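Local atomic coordinates of CYTH domain-containing protein (Pyrococcus horikoshii, PDB entry 2DC4), a protein that is of unknown function but belongs to the CYTH family, whose members act on triphosphate substrates in a barrel tunnel, so it probably does likewise. Residues E29-V34 and K100-Y105; V110-N115 and D122-E127; G96-R101 and L158-I163. One frame throughout, in Å; residues are numbered along the deposited sequence.

Interaction 1. Residues E29-V34 and K100-Y105; sequences EEQEDV and KRRWIY
Gln-31 and Lys-100 face each other as a hydrogen-bonded antiparallel pair, and their side chains bond too: Lys-100 NZ donates to Gln-31 OE1 over 2.9 Å, almost straight in line with the amide C=O. The lysine gets there by curling. Its CG sits between the backbone N and the carbonyl carbon (chi1 77°), and further bends at chi3 and chi4 fold the chain over the amide oxygen. The same ammonium makes a weak salt bridge with Asp-33 OD2 at 3.4 Å, and two waters bridge the pair, one of them bonding the carboxylate weakly. Gln-31 OE1 also rests over the centre of one guanidinium face of Arg-102, 3.6 Å from CZ, with amide and guanidinium planes 65° apart. Holding that amide in orientation is Glu-29, whose OE1 accepts from Gln-31 NE2 at 2.8 Å while a water joins OE1 to Arg-102 NH1. On the reverse face, Glu-30 and Arg-101 run side by side in a long salt bridge, OE1 to NE 4.0 Å. Four main-chain hydrogen bonds, two each for the pairs Glu-29/Arg-102 and Gln-31/Lys-100, fix the register. Farther out, Asp-33 OD1 is bound by Arg-47, and Arg-102 NE by Asn-115. Strands 24-36 and 94-107 are neighbours in the antiparallel barrel, between strands 42-49 and 110-117, while Trp-103, on the face of Glu-30 and Arg-101, meets Phe-11 of helix 11-21 edge-to-face.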
loop_
_atom_site.group_PDB
_atom_site.type_symbol
_atom_site.label_atom_id
_atom_site.label_comp_id
_atom_site.label_asym_id
_atom_site.label_seq_id
_atom_site.Cartn_x
_atom_site.Cartn_y
_atom_site.Cartn_z
ATOM N N GLU A 29 -6.187 1.105 20.830
ATOM C CA GLU A 29 -5.378 1.470 19.667
ATOM C C GLU A 29 -5.274 2.988 19.564
ATOM O O GLU A 29 -6.289 3.679 19.508
ATOM C CB GLU A 29 -5.987 0.916 18.370
ATOM C CG GLU A 29 -5.937 -0.607 18.253
ATOM C CD GLU A 29 -6.466 -1.128 16.925
ATOM O OE1 GLU A 29 -7.038 -0.337 16.146
ATOM O OE2 GLU A 29 -6.318 -2.343 16.661
ATOM N N GLU A 30 -4.046 3.502 19.555
ATOM C CA GLU A 30 -3.825 4.939 19.413
ATOM C C GLU A 30 -3.619 5.124 17.919
ATOM O O GLU A 30 -2.559 4.798 17.380
ATOM C CB GLU A 30 -2.588 5.369 20.201
ATOM C CG GLU A 30 -2.715 5.087 21.696
ATOM C CD GLU A 30 -1.547 5.620 22.497
ATOM O OE1 GLU A 30 -1.299 6.843 22.438
ATOM O OE2 GLU A 30 -0.881 4.820 23.191
ATOM N N GLN A 31 -4.645 5.646 17.252
ATOM C CA GLN A 31 -4.621 5.798 15.805
ATOM C C GLN A 31 -4.447 7.208 15.267
ATOM O O GLN A 31 -4.900 8.187 15.859
ATOM C CB GLN A 31 -5.914 5.220 15.217
ATOM C CG GLN A 31 -6.385 3.924 15.869
ATOM C CD GLN A 31 -7.694 3.436 15.287
ATOM O OE1 GLN A 31 -8.568 4.236 14.949
ATOM N NE2 GLN A 31 -7.843 2.116 15.171
ATOM N N GLU A 32 -3.787 7.290 14.118
ATOM C CA GLU A 32 -3.577 8.554 13.430
ATOM C C GLU A 32 -3.880 8.254 11.970
ATOM O O GLU A 32 -3.170 7.467 11.338
ATOM C CB GLU A 32 -2.128 9.028 13.579
ATOM C CG GLU A 32 -1.860 10.377 12.918
ATOM C CD GLU A 32 -0.435 10.866 13.114
ATOM O OE1 GLU A 32 0.054 10.831 14.263
ATOM O OE2 GLU A 32 0.189 11.298 12.119
ATOM N N ASP A 33 -4.950 8.857 11.452
ATOM C CA ASP A 33 -5.365 8.650 10.069
ATOM C C ASP A 33 -5.164 9.878 9.208
ATOM O O ASP A 33 -5.620 10.964 9.554
ATOM C CB ASP A 33 -6.850 8.286 9.983
ATOM C CG ASP A 33 -7.210 7.071 10.797
ATOM O OD1 ASP A 33 -6.319 6.241 11.052
ATOM O OD2 ASP A 33 -8.399 6.943 11.167
ATOM N N VAL A 34 -4.487 9.705 8.078
ATOM C CA VAL A 34 -4.292 10.807 7.148
ATOM C C VAL A 34 -5.227 10.537 5.971
ATOM O O VAL A 34 -5.058 9.566 5.227
ATOM C CB VAL A 34 -2.826 10.897 6.659
ATOM C CG1 VAL A 34 -2.705 11.947 5.568
ATOM C CG2 VAL A 34 -1.922 11.242 7.823
ATOM N N LYS A 100 -7.166 9.520 17.245
ATOM C CA LYS A 100 -8.068 9.036 18.275
ATOM C C LYS A 100 -7.476 7.899 19.083
ATOM O O LYS A 100 -6.513 7.256 18.666
ATOM C CB LYS A 100 -9.371 8.560 17.632
ATOM C CG LYS A 100 -9.244 7.199 16.955
ATOM C CD LYS A 100 -10.594 6.676 16.477
ATOM C CE LYS A 100 -10.946 7.173 15.082
ATOM N NZ LYS A 100 -10.123 6.495 14.029
ATOM N N ARG A 101 -8.056 7.669 20.255
ATOM C CA ARG A 101 -7.643 6.570 21.109
ATOM C C ARG A 101 -8.888 5.687 21.120
ATOM O O ARG A 101 -9.953 6.113 21.563
ATOM C CB ARG A 101 -7.318 7.075 22.512
ATOM C CG ARG A 101 -6.468 6.125 23.325
ATOM C CD ARG A 101 -5.457 6.899 24.166
ATOM N NE ARG A 101 -4.436 6.032 24.744
ATOM C CZ ARG A 101 -4.624 5.254 25.806
ATOM N NH1 ARG A 101 -5.800 5.233 26.415
ATOM N NH2 ARG A 101 -3.632 4.502 26.261
ATOM N N ARG A 102 -8.754 4.465 20.612
ATOM C CA ARG A 102 -9.883 3.546 20.515
ATOM C C ARG A 102 -9.834 2.351 21.461
ATOM O O ARG A 102 -8.831 1.637 21.536
ATOM C CB ARG A 102 -9.996 3.046 19.070
ATOM C CG ARG A 102 -11.062 1.977 18.838
ATOM C CD ARG A 102 -11.102 1.567 17.367
ATOM N NE ARG A 102 -11.654 2.626 16.525
ATOM C CZ ARG A 102 -11.714 2.582 15.196
ATOM N NH1 ARG A 102 -11.253 1.527 14.538
ATOM N NH2 ARG A 102 -12.237 3.598 14.522
ATOM N N TRP A 103 -10.932 2.154 22.189
ATOM C CA TRP A 103 -11.103 1.038 23.112
ATOM C C TRP A 103 -11.971 0.037 22.355
ATOM O O TRP A 103 -13.093 0.360 21.964
ATOM C CB TRP A 103 -11.845 1.498 24.367
ATOM C CG TRP A 103 -10.962 2.021 25.443
ATOM C CD1 TRP A 103 -10.601 1.375 26.591
ATOM C CD2 TRP A 103 -10.332 3.299 25.487
ATOM N NE1 TRP A 103 -9.787 2.174 27.346
ATOM C CE2 TRP A 103 -9.603 3.365 26.692
ATOM C CE3 TRP A 103 -10.311 4.403 24.624
ATOM C CZ2 TRP A 103 -8.861 4.487 27.061
ATOM C CZ3 TRP A 103 -9.572 5.523 24.990
ATOM C CH2 TRP A 103 -8.857 5.555 26.198
ATOM N N ILE A 104 -11.453 -1.166 22.144
ATOM C CA ILE A 104 -12.180 -2.189 21.403
ATOM C C ILE A 104 -12.692 -3.289 22.323
ATOM O O ILE A 104 -11.940 -3.830 23.128
ATOM C CB ILE A 104 -11.274 -2.835 20.317
ATOM C CG1 ILE A 104 -10.704 -1.745 19.403
ATOM C CG2 ILE A 104 -12.071 -3.865 19.501
ATOM C CD1 ILE A 104 -9.657 -2.246 18.412
ATOM N N TYR A 105 -13.982 -3.591 22.210
ATOM C CA TYR A 105 -14.623 -4.653 22.992
ATOM C C TYR A 105 -15.374 -5.541 22.006
ATOM O O TYR A 105 -15.833 -5.068 20.973
ATOM C CB TYR A 105 -15.629 -4.078 23.989
ATOM C CG TYR A 105 -15.022 -3.251 25.084
ATOM C CD1 TYR A 105 -14.724 -3.810 26.327
ATOM C CD2 TYR A 105 -14.767 -1.892 24.892
ATOM C CE1 TYR A 105 -14.191 -3.028 27.361
ATOM C CE2 TYR A 105 -14.241 -1.111 25.904
ATOM C CZ TYR A 105 -13.957 -1.677 27.137
ATOM O OH TYR A 105 -13.475 -0.881 28.146
HETATM O O HOH W 1 -9.793 -0.807 15.128
HETATM O O HOH W 2 -10.742 7.831 11.129
HETATM O O HOH W 3 -7.707 7.734 13.774
#

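Interaction 2. Residues V110-N115 and D122-E127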
loop_
_atom_site.group_PDB
_atom_site.type_symbol
_atom_site.label_atom_id
_atom_site.label_comp_id
_atom_site.label_asym_id
_atom_site.label_seq_id
_atom_site.Cartn_x
_atom_site.Cartn_y
_atom_site.Cartn_z
ATOM N N VAL A 110 -20.785 -8.737 17.399
ATOM C CA VAL A 110 -20.798 -7.285 17.552
ATOM C C VAL A 110 -19.464 -6.778 18.076
ATOM O O VAL A 110 -18.859 -7.385 18.959
ATOM C CB VAL A 110 -21.911 -6.835 18.530
ATOM C CG1 VAL A 110 -21.753 -5.351 18.876
ATOM C CG2 VAL A 110 -23.273 -7.079 17.899
ATOM N N THR A 111 -19.012 -5.662 17.516
ATOM C CA THR A 111 -17.770 -5.047 17.940
ATOM C C THR A 111 -18.084 -3.630 18.392
ATOM O O THR A 111 -18.804 -2.893 17.714
ATOM C CB THR A 111 -16.743 -4.987 16.789
ATOM O OG1 THR A 111 -16.432 -6.319 16.362
ATOM C CG2 THR A 111 -15.462 -4.291 17.247
ATOM N N PHE A 112 -17.566 -3.271 19.559
ATOM C CA PHE A 112 -17.761 -1.938 20.097
ATOM C C PHE A 112 -16.448 -1.195 19.943
ATOM O O PHE A 112 -15.401 -1.688 20.362
ATOM C CB PHE A 112 -18.115 -1.990 21.588
ATOM C CG PHE A 112 -19.355 -2.774 21.897
ATOM C CD1 PHE A 112 -19.282 -4.135 22.182
ATOM C CD2 PHE A 112 -20.600 -2.154 21.890
ATOM C CE1 PHE A 112 -20.433 -4.869 22.455
ATOM C CE2 PHE A 112 -21.760 -2.876 22.162
ATOM C CZ PHE A 112 -21.678 -4.237 22.445
ATOM N N GLU A 113 -16.494 -0.023 19.325
ATOM C CA GLU A 113 -15.287 0.782 19.184
ATOM C C GLU A 113 -15.591 2.091 19.894
ATOM O O GLU A 113 -16.332 2.924 19.376
ATOM C CB GLU A 113 -14.959 1.045 17.711
ATOM C CG GLU A 113 -14.839 -0.224 16.861
ATOM C CD GLU A 113 -14.357 0.049 15.450
ATOM O OE1 GLU A 113 -14.827 1.024 14.826
ATOM O OE2 GLU A 113 -13.515 -0.726 14.956
ATOM N N LEU A 114 -15.036 2.250 21.091
ATOM C CA LEU A 114 -15.246 3.457 21.887
ATOM C C LEU A 114 -14.088 4.381 21.573
ATOM O O LEU A 114 -12.947 4.111 21.952
ATOM C CB LEU A 114 -15.278 3.104 23.376
ATOM C CG LEU A 114 -15.564 4.243 24.355
ATOM C CD1 LEU A 114 -16.803 5.014 23.903
ATOM C CD2 LEU A 114 -15.764 3.666 25.751
ATOM N N ASN A 115 -14.395 5.476 20.888
ATOM C CA ASN A 115 -13.375 6.415 20.449
ATOM C C ASN A 115 -13.311 7.765 21.132
ATOM O O ASN A 115 -14.324 8.449 21.263
ATOM C CB ASN A 115 -13.544 6.679 18.958
ATOM C CG ASN A 115 -13.529 5.413 18.142
ATOM O OD1 ASN A 115 -12.548 4.676 18.149
ATOM N ND2 ASN A 115 -14.622 5.151 17.433
ATOM N N ASP A 122 -16.159 12.291 22.109
ATOM C CA ASP A 122 -16.209 10.846 22.328
ATOM C C ASP A 122 -17.371 10.199 21.586
ATOM O O ASP A 122 -18.508 10.667 21.645
ATOM C CB ASP A 122 -16.295 10.546 23.825
ATOM C CG ASP A 122 -15.128 11.133 24.599
ATOM O OD1 ASP A 122 -13.981 11.007 24.126
ATOM O OD2 ASP A 122 -15.353 11.715 25.681
ATOM N N PHE A 123 -17.076 9.107 20.888
ATOM C CA PHE A 123 -18.088 8.415 20.107
ATOM C C PHE A 123 -17.971 6.917 20.277
ATOM O O PHE A 123 -16.898 6.396 20.579
ATOM C CB PHE A 123 -17.933 8.743 18.619
ATOM C CG PHE A 123 -17.996 10.211 18.306
ATOM C CD1 PHE A 123 -16.884 11.025 18.490
ATOM C CD2 PHE A 123 -19.176 10.779 17.844
ATOM C CE1 PHE A 123 -16.953 12.390 18.215
ATOM C CE2 PHE A 123 -19.255 12.137 17.569
ATOM C CZ PHE A 123 -18.146 12.944 17.753
ATOM N N LEU A 124 -19.090 6.231 20.084
ATOM C CA LEU A 124 -19.105 4.779 20.167
ATOM C C LEU A 124 -19.625 4.274 18.840
ATOM O O LEU A 124 -20.697 4.679 18.397
ATOM C CB LEU A 124 -20.041 4.276 21.275
ATOM C CG LEU A 124 -20.306 2.759 21.205
ATOM C CD1 LEU A 124 -19.047 1.998 21.598
ATOM C CD2 LEU A 124 -21.465 2.374 22.121
ATOM N N ASP A 125 -18.854 3.414 18.184
ATOM C CA ASP A 125 -19.303 2.828 16.938
ATOM C C ASP A 125 -19.701 1.403 17.291
ATOM O O ASP A 125 -18.940 0.686 17.941
ATOM C CB ASP A 125 -18.177 2.788 15.899
ATOM C CG ASP A 125 -17.970 4.120 15.210
ATOM O OD1 ASP A 125 -18.951 4.653 14.649
ATOM O OD2 ASP A 125 -16.832 4.631 15.214
ATOM N N ILE A 126 -20.907 1.007 16.905
ATOM C CA ILE A 126 -21.352 -0.356 17.154
ATOM C C ILE A 126 -21.385 -0.994 15.773
ATOM O O ILE A 126 -22.143 -0.572 14.893
ATOM C CB ILE A 126 -22.755 -0.415 17.796
ATOM C CG1 ILE A 126 -22.761 0.370 19.113
ATOM C CG2 ILE A 126 -23.143 -1.878 18.048
ATOM C CD1 ILE A 126 -24.093 0.288 19.872
ATOM N N GLU A 127 -20.549 -2.009 15.592
ATOM C CA GLU A 127 -20.397 -2.690 14.312
ATOM C C GLU A 127 -20.864 -4.146 14.394
ATOM O O GLU A 127 -20.681 -4.828 15.393
ATOM C CB GLU A 127 -18.921 -2.637 13.915
ATOM C CG GLU A 127 -18.531 -1.290 13.305
ATOM C CD GLU A 127 -17.079 -1.332 12.884
ATOM O OE1 GLU A 127 -16.658 -2.338 12.332
ATOM O OE2 GLU A 127 -16.375 -0.351 13.117
HETATM O O HOH W 4 -18.174 -7.031 14.562
HETATM O O HOH W 5 -15.534 3.138 13.166
HETATM O O HOH W 6 -14.598 3.470 15.405
HETATM O O HOH W 7 -14.100 -3.844 13.660
#
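Glu-113 and Glu-127 bring their carboxylates together across the strand pair, OE1 to OE2 at 2.7 Å, the planes turned 74° from one another. Both leave the face that carries Asp-125, and the extended chains beyond CG bring their ends together. One water bridges Glu-113 OE2 weakly to Glu-127 OE1; another lies 2.8 Å from both Glu-113 OE1 and Asp-125 OD2. A third, beside them, accepts from Asn-115 ND2. Asp-125 OD2 and Asn-115 ND2 share a partner in Tyr-159 OH, while Asn-115 OD1 is taken up by Arg-102. Shortening Glu-113 to an alanine removes its carboxylate, and the waters it accepts from would probably lose their place, as Arg-102 would its weak, long ion pair.

Backbone bonding is regular: six N-H...O bonds of 2.7 to 2.9 Å join the pairs Thr-111/Glu-127, Glu-113/Asp-125 and Asn-115/Phe-123. They form the beta hairpin of strands 110-117 and 121-128, part of the CYTH barrel, and the cluster of acids on it is consistent with the acid-lined tunnel of CYTH relatives.

Apolar contacts occupy the opposite face. Leu-124 CD1 approaches the edge of the Phe-112 ring and lies 4.1 Å from Phe-112 CB. Val-110 CG1 covers one face of that ring, offset toward the rim, and meets Ile-126 CG2 at 3.8 Å. Helix 133-146 packs on this surface through Ile-139, Ile-140 and Val-143.

Interaction 3. Residues G96-R101 and L158-I163; sequences GVVKKR and LYIELI
Val-98 puts both its methyl groups against the short C-terminal helix 159-162. CG2 does most of the touching, lying 3.9 Å from Ile-160 CA and reaching the terminal CD1 methyls of both Ile-160 and Ile-163; CG1 meets Tyr-159 CB at 4.1 Å. The valine's CG1 is anti to the backbone N (chi1 177°), an arrangement that spreads the two methyls over neighbouring parts of the helical turn.

Two residues earlier on the strand, Ile-160 CD1 rests on the main chain of Gly-96, 3.8 Å from its CA. Glycine suits this place twice over: a beta carbon there would come within 2.9 Å of Ile-160 CD1, and the backbone angles would press it against the preceding carbonyl. Ile-163, the first residue to leave the helix, returns its CD1 to the strand, 3.5 Å from Val-97 O. The helix itself is a single turn, begun at Leu-158 in the N-cap position, and Leu-158 N donates to Glu-161 OE1 within it (3.0 Å, 171°).

At the other end, the ring of Tyr-159 crosses Lys-100 at about a right angle, with the lysine CE methylene 4.0 Å from Tyr-159 CD1. Lys-6 of strand 2-8 makes a cation-pi contact with this ring, and Val-117 of strand 110-117 also touches it. The tyrosine hydroxyl bonds on the hairpin 110-128, to Asp-125 and Asn-115, rather than on 96-101.

Strand 94-107 and the C-terminal turn thus meet through methyls, methylenes and one ring, without a hydrogen bond between 96-101 and 158-163. The attachment therefore rests on shape and burial, to which the Tyr-159 hydroxyl adds directional bonds to the hairpin.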
loop_
_atom_site.group_PDB
_atom_site.type_symbol
_atom_site.label_atom_id
_atom_site.label_comp_id
_atom_site.label_asym_id
_atom_site.label_seq_id
_atom_site.Cartn_x
_atom_site.Cartn_y
_atom_site.Cartn_z
ATOM N N GLY A 96 -7.320 15.817 5.665
ATOM C CA GLY A 96 -7.213 16.111 7.080
ATOM C C GLY A 96 -6.587 14.953 7.828
ATOM O O GLY A 96 -6.266 13.927 7.232
ATOM N N VAL A 97 -6.416 15.114 9.133
ATOM C CA VAL A 97 -5.823 14.073 9.955
ATOM C C VAL A 97 -6.685 13.823 11.177
ATOM O O VAL A 97 -6.968 14.746 11.937
ATOM C CB VAL A 97 -4.412 14.468 10.431
ATOM C CG1 VAL A 97 -3.831 13.361 11.309
ATOM C CG2 VAL A 97 -3.511 14.738 9.231
ATOM N N VAL A 98 -7.110 12.576 11.356
ATOM C CA VAL A 98 -7.934 12.216 12.502
ATOM C C VAL A 98 -7.090 11.431 13.489
ATOM O O VAL A 98 -6.483 10.422 13.128
ATOM C CB VAL A 98 -9.145 11.342 12.100
ATOM C CG1 VAL A 98 -9.929 10.940 13.350
ATOM C CG2 VAL A 98 -10.045 12.095 11.128
ATOM N N LYS A 99 -7.053 11.895 14.732
ATOM C CA LYS A 99 -6.289 11.227 15.771
ATOM C C LYS A 99 -7.247 10.784 16.860
ATOM O O LYS A 99 -8.054 11.576 17.350
ATOM C CB LYS A 99 -5.240 12.170 16.358
ATOM C CG LYS A 99 -4.196 12.628 15.350
ATOM C CD LYS A 99 -3.164 13.547 15.993
ATOM C CE LYS A 99 -2.374 12.831 17.080
ATOM N NZ LYS A 99 -1.638 11.647 16.549
ATOM N N LYS A 100 -7.166 9.520 17.245
ATOM C CA LYS A 100 -8.068 9.036 18.275
ATOM C C LYS A 100 -7.476 7.899 19.083
ATOM O O LYS A 100 -6.513 7.256 18.666
ATOM C CB LYS A 100 -9.371 8.560 17.632
ATOM C CG LYS A 100 -9.244 7.199 16.955
ATOM C CD LYS A 100 -10.594 6.676 16.477
ATOM C CE LYS A 100 -10.946 7.173 15.082
ATOM N NZ LYS A 100 -10.123 6.495 14.029
ATOM N N ARG A 101 -8.056 7.669 20.255
ATOM C CA ARG A 101 -7.643 6.570 21.109
ATOM C C ARG A 101 -8.888 5.687 21.120
ATOM O O ARG A 101 -9.953 6.113 21.563
ATOM C CB ARG A 101 -7.318 7.075 22.512
ATOM C CG ARG A 101 -6.468 6.125 23.325
ATOM C CD ARG A 101 -5.457 6.899 24.166
ATOM N NE ARG A 101 -4.436 6.032 24.744
ATOM C CZ ARG A 101 -4.624 5.254 25.806
ATOM N NH1 ARG A 101 -5.800 5.233 26.415
ATOM N NH2 ARG A 101 -3.632 4.502 26.261
ATOM N N LEU A 158 -19.044 11.526 9.385
ATOM C CA LEU A 158 -17.824 10.729 9.435
ATOM C C LEU A 158 -16.820 11.473 10.308
ATOM O O LEU A 158 -16.916 12.684 10.474
ATOM C CB LEU A 158 -17.255 10.568 8.025
ATOM C CG LEU A 158 -18.228 10.021 6.982
ATOM C CD1 LEU A 158 -17.586 10.079 5.600
ATOM C CD2 LEU A 158 -18.614 8.595 7.345
ATOM N N TYR A 159 -15.850 10.754 10.861
ATOM C CA TYR A 159 -14.853 11.382 11.710
ATOM C C TYR A 159 -14.083 12.486 11.002
ATOM O O TYR A 159 -13.745 13.496 11.614
ATOM C CB TYR A 159 -13.884 10.328 12.254
ATOM C CG TYR A 159 -14.504 9.467 13.326
ATOM C CD1 TYR A 159 -14.431 8.075 13.266
ATOM C CD2 TYR A 159 -15.192 10.045 14.393
ATOM C CE1 TYR A 159 -15.042 7.279 14.246
ATOM C CE2 TYR A 159 -15.798 9.264 15.371
ATOM C CZ TYR A 159 -15.722 7.884 15.290
ATOM O OH TYR A 159 -16.352 7.114 16.246
ATOM N N ILE A 160 -13.810 12.304 9.714
ATOM C CA ILE A 160 -13.074 13.321 8.974
ATOM C C ILE A 160 -13.915 14.600 8.831
ATOM O O ILE A 160 -13.375 15.693 8.656
ATOM C CB ILE A 160 -12.611 12.770 7.585
ATOM C CG1 ILE A 160 -11.708 13.790 6.882
ATOM C CG2 ILE A 160 -13.819 12.416 6.726
ATOM C CD1 ILE A 160 -10.454 14.161 7.670
ATOM N N GLU A 161 -15.237 14.467 8.940
ATOM C CA GLU A 161 -16.133 15.626 8.854
ATOM C C GLU A 161 -16.367 16.240 10.243
ATOM O O GLU A 161 -16.755 17.402 10.361
ATOM C CB GLU A 161 -17.492 15.222 8.263
ATOM C CG GLU A 161 -17.440 14.524 6.906
ATOM C CD GLU A 161 -18.821 14.129 6.387
ATOM O OE1 GLU A 161 -19.586 13.461 7.125
ATOM O OE2 GLU A 161 -19.141 14.483 5.229
ATOM N N LEU A 162 -16.129 15.455 11.290
ATOM C CA LEU A 162 -16.342 15.903 12.666
ATOM C C LEU A 162 -15.209 16.693 13.308
ATOM O O LEU A 162 -15.456 17.539 14.165
ATOM C CB LEU A 162 -16.671 14.702 13.558
ATOM C CG LEU A 162 -18.025 14.038 13.304
ATOM C CD1 LEU A 162 -18.039 12.634 13.882
ATOM C CD2 LEU A 162 -19.128 14.898 13.910
ATOM N N ILE A 163 -13.972 16.419 12.909
ATOM C CA ILE A 163 -12.840 17.122 13.495
ATOM C C ILE A 163 -12.867 18.611 13.162
ATOM O O ILE A 163 -13.095 19.005 12.018
ATOM C CB ILE A 163 -11.501 16.513 13.033
ATOM C CG1 ILE A 163 -11.423 16.519 11.507
ATOM C CG2 ILE A 163 -11.370 15.093 13.579
ATOM C CD1 ILE A 163 -10.071 16.081 10.965
#

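Strand 94-107 carries interactions 1 and 3, whose centres lie about 10 Å apart and which share Lys-100: in one its ammonium is gripped, in the other its CE methylene touches the Tyr-159 ring. Interaction 2 follows on the next strand, joined to interaction 1 by Arg-102 NE to Asn-115 OD1 at 2.8 Å. Interaction 3 meets interaction 2, about 15 Å away between centres, through Tyr-159 OH, 2.7 Å from Asp-125 OD2 and 2.9 Å from Asn-115 ND2. Together the polar faces of interactions 1 and 2 appear to line the barrel interior with mixed acids and bases, consistent with the metal- and triphosphate-binding tunnel of CYTH relatives, and the C-terminal turn reaches this polar face with Tyr-159.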